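Local coordinates for periplasmic protein TorT (Vibrio parahaemolyticus, PDB 3O1I) that probably binds trimethylamine N-oxide in the periplasm and relays its presence to the sensor kinase TorS, as TorT does in related bacteria, at residues Y46-T60 with T71-V85. Sequence-based numbering, arbitrary orientation.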
# COMPACT_ATOMS: atom_id res chain seq x y z
N TYR D 46 -17.78 7.70 6.79
CA TYR D 46 -18.38 8.83 7.48
C TYR D 46 -17.69 10.14 7.19
O TYR D 46 -18.34 11.19 7.10
CB TYR D 46 -18.43 8.60 9.00
CG TYR D 46 -19.73 7.96 9.45
CD1 TYR D 46 -20.08 6.68 9.02
CD2 TYR D 46 -20.63 8.64 10.27
CE1 TYR D 46 -21.29 6.10 9.39
CE2 TYR D 46 -21.86 8.07 10.64
CZ TYR D 46 -22.18 6.79 10.19
OH TYR D 46 -23.37 6.20 10.55
N PRO D 47 -16.36 10.12 7.02
CA PRO D 47 -15.73 11.41 6.75
C PRO D 47 -15.85 11.78 5.28
O PRO D 47 -15.27 12.76 4.83
CB PRO D 47 -14.28 11.19 7.17
CG PRO D 47 -14.30 9.89 7.97
CD PRO D 47 -15.35 9.09 7.27
N ASN D 48 -16.62 11.00 4.53
CA ASN D 48 -16.81 11.24 3.10
C ASN D 48 -18.05 12.06 2.81
O ASN D 48 -18.90 11.66 2.01
CB ASN D 48 -16.91 9.91 2.35
CG ASN D 48 -15.65 9.12 2.46
OD1 ASN D 48 -14.74 9.50 3.20
ND2 ASN D 48 -15.57 8.01 1.74
N LYS D 49 -18.13 13.23 3.45
CA LYS D 49 -19.26 14.12 3.28
C LYS D 49 -19.38 14.61 1.83
O LYS D 49 -20.45 14.53 1.22
CB LYS D 49 -19.11 15.30 4.26
CG LYS D 49 -19.08 14.79 5.71
CD LYS D 49 -18.55 15.78 6.73
CE LYS D 49 -18.39 15.08 8.08
NZ LYS D 49 -17.99 16.01 9.18
N SER D 50 -18.27 15.10 1.29
CA SER D 50 -18.25 15.59 -0.08
C SER D 50 -18.82 14.56 -1.03
O SER D 50 -19.56 14.90 -1.95
CB SER D 50 -16.81 15.93 -0.49
OG SER D 50 -16.19 16.74 0.48
N ARG D 51 -18.48 13.30 -0.81
CA ARG D 51 -18.97 12.24 -1.68
C ARG D 51 -20.47 11.97 -1.54
O ARG D 51 -21.11 11.53 -2.50
CB ARG D 51 -18.18 10.95 -1.42
CG ARG D 51 -18.54 9.83 -2.38
CD ARG D 51 -17.36 8.92 -2.58
NE ARG D 51 -16.22 9.66 -3.10
CZ ARG D 51 -14.96 9.23 -3.05
NH1 ARG D 51 -14.69 8.05 -2.49
NH2 ARG D 51 -13.97 9.98 -3.54
N GLN D 52 -21.03 12.25 -0.37
CA GLN D 52 -22.46 12.01 -0.17
C GLN D 52 -23.26 13.16 -0.79
O GLN D 52 -24.31 12.93 -1.39
CB GLN D 52 -22.79 11.86 1.33
CG GLN D 52 -24.21 11.33 1.58
CD GLN D 52 -24.54 11.12 3.06
OE1 GLN D 52 -24.37 12.02 3.88
NE2 GLN D 52 -25.03 9.93 3.39
N GLU D 53 -22.75 14.39 -0.66
CA GLU D 53 -23.40 15.57 -1.24
C GLU D 53 -23.57 15.32 -2.73
O GLU D 53 -24.61 15.62 -3.30
CB GLU D 53 -22.54 16.81 -1.05
CG GLU D 53 -22.38 17.25 0.38
CD GLU D 53 -21.49 18.46 0.51
OE1 GLU D 53 -20.35 18.41 0.01
OE2 GLU D 53 -21.93 19.47 1.11
N GLN D 54 -22.53 14.76 -3.34
CA GLN D 54 -22.57 14.45 -4.77
C GLN D 54 -23.51 13.28 -5.07
O GLN D 54 -24.30 13.34 -6.00
CB GLN D 54 -21.15 14.15 -5.28
CG GLN D 54 -20.08 15.21 -4.91
CD GLN D 54 -20.40 16.62 -5.41
OE1 GLN D 54 -20.52 16.86 -6.61
NE2 GLN D 54 -20.54 17.57 -4.47
N GLN D 55 -23.43 12.21 -4.27
CA GLN D 55 -24.30 11.05 -4.47
C GLN D 55 -25.74 11.48 -4.23
O GLN D 55 -26.68 10.91 -4.79
CB GLN D 55 -23.94 9.92 -3.50
CG GLN D 55 -22.56 9.30 -3.74
CD GLN D 55 -22.38 7.99 -3.00
OE1 GLN D 55 -22.44 7.94 -1.77
NE2 GLN D 55 -22.16 6.90 -3.75
N LEU D 56 -25.88 12.49 -3.39
CA LEU D 56 -27.17 13.06 -3.04
C LEU D 56 -27.68 13.80 -4.27
O LEU D 56 -28.86 13.72 -4.63
CB LEU D 56 -26.99 14.03 -1.87
CG LEU D 56 -28.15 14.32 -0.94
CD1 LEU D 56 -28.83 13.02 -0.51
CD2 LEU D 56 -27.62 15.09 0.27
N ALA D 57 -26.76 14.50 -4.93
CA ALA D 57 -27.06 15.23 -6.15
C ALA D 57 -27.21 14.23 -7.29
O ALA D 57 -27.93 14.47 -8.25
CB ALA D 57 -25.95 16.23 -6.46
N LEU D 58 -26.52 13.10 -7.18
CA LEU D 58 -26.59 12.06 -8.19
C LEU D 58 -27.97 11.44 -8.13
O LEU D 58 -28.55 11.10 -9.16
CB LEU D 58 -25.54 10.98 -7.95
CG LEU D 58 -25.77 9.67 -8.71
CD1 LEU D 58 -25.85 9.93 -10.21
CD2 LEU D 58 -24.64 8.72 -8.41
N CYS D 59 -28.50 11.29 -6.92
CA CYS D 59 -29.82 10.71 -6.76
C CYS D 59 -30.83 11.52 -7.57
O CYS D 59 -31.57 10.97 -8.39
CB CYS D 59 -30.23 10.69 -5.29
SG CYS D 59 -29.71 9.22 -4.33
N THR D 60 -30.84 12.83 -7.34
CA THR D 60 -31.75 13.73 -8.05
C THR D 60 -31.64 13.54 -9.57
O THR D 60 -32.65 13.30 -10.23
CB THR D 60 -31.47 15.22 -7.69
OG1 THR D 60 -30.21 15.63 -8.25
CG2 THR D 60 -31.42 15.39 -6.18
N THR D 71 -27.48 10.15 6.78
CA THR D 71 -26.38 11.12 6.87
C THR D 71 -25.14 10.77 7.66
O THR D 71 -25.20 10.15 8.72
CB THR D 71 -26.84 12.49 7.42
OG1 THR D 71 -27.25 12.34 8.77
CG2 THR D 71 -27.98 13.03 6.60
N VAL D 72 -24.03 11.26 7.12
CA VAL D 72 -22.70 11.08 7.67
C VAL D 72 -22.48 12.23 8.62
O VAL D 72 -21.36 12.60 8.93
CB VAL D 72 -21.63 11.15 6.54
CG1 VAL D 72 -21.91 10.07 5.50
CG2 VAL D 72 -21.64 12.53 5.89
N ASP D 73 -23.58 12.80 9.09
CA ASP D 73 -23.53 13.93 10.01
C ASP D 73 -24.93 14.53 10.12
O ASP D 73 -25.62 14.71 9.11
CB ASP D 73 -22.50 14.96 9.53
CG ASP D 73 -22.47 16.24 10.37
OD1 ASP D 73 -23.09 16.29 11.45
OD2 ASP D 73 -21.80 17.22 9.95
N PRO D 74 -25.35 14.87 11.35
CA PRO D 74 -26.67 15.46 11.56
C PRO D 74 -26.77 16.85 10.97
O PRO D 74 -27.70 17.17 10.23
CB PRO D 74 -26.79 15.50 13.08
CG PRO D 74 -25.83 14.46 13.55
CD PRO D 74 -24.68 14.72 12.64
N HIS D 75 -25.79 17.68 11.30
CA HIS D 75 -25.75 19.05 10.84
C HIS D 75 -25.12 19.28 9.45
O HIS D 75 -24.64 20.37 9.15
CB HIS D 75 -25.02 19.91 11.87
CG HIS D 75 -25.53 19.73 13.27
ND1 HIS D 75 -26.85 19.89 13.61
CD2 HIS D 75 -24.88 19.42 14.42
CE1 HIS D 75 -27.00 19.68 14.90
NE2 HIS D 75 -25.82 19.39 15.42
N ALA D 76 -25.16 18.25 8.61
CA ALA D 76 -24.58 18.33 7.27
C ALA D 76 -25.45 19.05 6.24
O ALA D 76 -24.96 19.87 5.47
CB ALA D 76 -24.26 16.93 6.76
N TYR D 77 -26.75 18.74 6.24
CA TYR D 77 -27.68 19.34 5.30
C TYR D 77 -28.73 20.15 6.06
O TYR D 77 -29.87 20.29 5.61
CB TYR D 77 -28.36 18.24 4.50
CG TYR D 77 -27.39 17.19 4.05
CD1 TYR D 77 -27.73 15.85 4.06
CD2 TYR D 77 -26.11 17.54 3.62
CE1 TYR D 77 -26.83 14.87 3.64
CE2 TYR D 77 -25.20 16.58 3.21
CZ TYR D 77 -25.56 15.25 3.22
OH TYR D 77 -24.67 14.29 2.79
N GLU D 78 -28.31 20.66 7.21
CA GLU D 78 -29.18 21.44 8.09
C GLU D 78 -29.75 22.68 7.41
O GLU D 78 -30.91 23.03 7.60
CB GLU D 78 -28.40 21.86 9.35
CG GLU D 78 -29.25 22.44 10.46
CD GLU D 78 -28.43 22.95 11.63
OE1 GLU D 78 -27.18 22.81 11.60
OE2 GLU D 78 -29.02 23.51 12.58
N HIS D 79 -28.92 23.33 6.60
CA HIS D 79 -29.33 24.54 5.90
C HIS D 79 -29.09 24.40 4.41
O HIS D 79 -28.98 25.41 3.72
CB HIS D 79 -28.51 25.73 6.42
CG HIS D 79 -28.50 25.86 7.91
ND1 HIS D 79 -29.63 26.14 8.64
CD2 HIS D 79 -27.48 25.76 8.80
CE1 HIS D 79 -29.31 26.20 9.92
NE2 HIS D 79 -28.02 25.98 10.04
N ASN D 80 -29.01 23.17 3.89
CA ASN D 80 -28.73 23.01 2.47
C ASN D 80 -29.38 21.86 1.74
O ASN D 80 -29.34 21.82 0.52
CB ASN D 80 -27.21 22.89 2.27
CG ASN D 80 -26.43 23.90 3.09
OD1 ASN D 80 -26.44 25.09 2.79
ND2 ASN D 80 -25.77 23.42 4.14
N LEU D 81 -29.97 20.92 2.46
CA LEU D 81 -30.59 19.75 1.83
C LEU D 81 -31.28 20.01 0.48
O LEU D 81 -30.95 19.38 -0.53
CB LEU D 81 -31.59 19.10 2.79
CG LEU D 81 -32.42 17.95 2.22
CD1 LEU D 81 -31.51 16.90 1.64
CD2 LEU D 81 -33.30 17.35 3.29
N LYS D 82 -32.23 20.93 0.47
CA LYS D 82 -32.98 21.27 -0.74
C LYS D 82 -32.00 21.64 -1.85
O LYS D 82 -32.18 21.29 -3.02
CB LYS D 82 -33.93 22.43 -0.44
CG LYS D 82 -34.99 22.70 -1.52
CD LYS D 82 -35.93 23.83 -1.10
CE LYS D 82 -36.81 24.29 -2.24
NZ LYS D 82 -37.68 25.43 -1.81
N SER D 83 -30.95 22.36 -1.44
CA SER D 83 -29.89 22.82 -2.33
C SER D 83 -29.14 21.68 -3.03
O SER D 83 -28.29 21.93 -3.89
CB SER D 83 -28.91 23.68 -1.51
OG SER D 83 -27.76 24.06 -2.25
N TRP D 84 -29.44 20.44 -2.66
CA TRP D 84 -28.80 19.28 -3.28
C TRP D 84 -29.85 18.35 -3.87
O TRP D 84 -29.55 17.53 -4.74
CB TRP D 84 -27.94 18.49 -2.27
CG TRP D 84 -26.84 19.27 -1.62
CD1 TRP D 84 -26.93 20.02 -0.47
CD2 TRP D 84 -25.49 19.40 -2.08
NE1 TRP D 84 -25.72 20.61 -0.19
CE2 TRP D 84 -24.82 20.25 -1.16
CE3 TRP D 84 -24.78 18.90 -3.17
CZ2 TRP D 84 -23.47 20.60 -1.31
CZ3 TRP D 84 -23.44 19.25 -3.32
CH2 TRP D 84 -22.80 20.09 -2.39
N VAL D 85 -31.10 18.47 -3.40
CA VAL D 85 -32.15 17.59 -3.89
C VAL D 85 -33.39 18.31 -4.44
O VAL D 85 -34.12 17.76 -5.26
CB VAL D 85 -32.61 16.61 -2.79
CG1 VAL D 85 -33.09 15.32 -3.42
CG2 VAL D 85 -31.47 16.32 -1.84
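Residues 49-60 of helix 49-62 run beside the mostly irregular segment 71-85, which ends in the short helix 82-85, and the backbones come together at both ends, with the CA atoms of Tyr46 and Val72 4.9 Å apart and those of Ala57 and Trp84 5.3 Å apart. The setting is a parallel alpha/beta domain of the type I periplasmic binding protein fold. Strand 66-69 links the two segments, and Leu56, Tyr77 and Val85 also pack on it. Gln52 carries the polar part of the contact. Its CG is anti to the backbone N (chi1 -168°), and the extended chain sets the amide between Val72 N and Tyr77 OH. OE1 of Gln52 accepts a hydrogen bond from Tyr77 OH at 2.5 Å and a weak one from Val72 N. NE2 of Gln52 donates a hydrogen bond to Gly70 O, so both ends of this buried amide are held and its rotation is probably fixed. Val72 packs CG2 against Lys49 CG. Leu56 places CD2 over one face of the Tyr77 ring, 3.7 Å from its centroid, while Ala76 CB lies over the opposite face. Toward the other end, the Trp84 side chain fits as a knob among Glu53, Gln54, Leu56 and Ala57. Glu53 CB makes a CH-pi contact over the indole face, 3.5 Å from the centroid of the six-membered ring. The Glu53 carboxylate plane is tilted 32° to that ring, and Ala57 CB meets the ring edge. Thr60 lays its methyl CG2 beside Val85, while its OG1 turns back to hydrogen-bond Ala57 O at 2.6 Å.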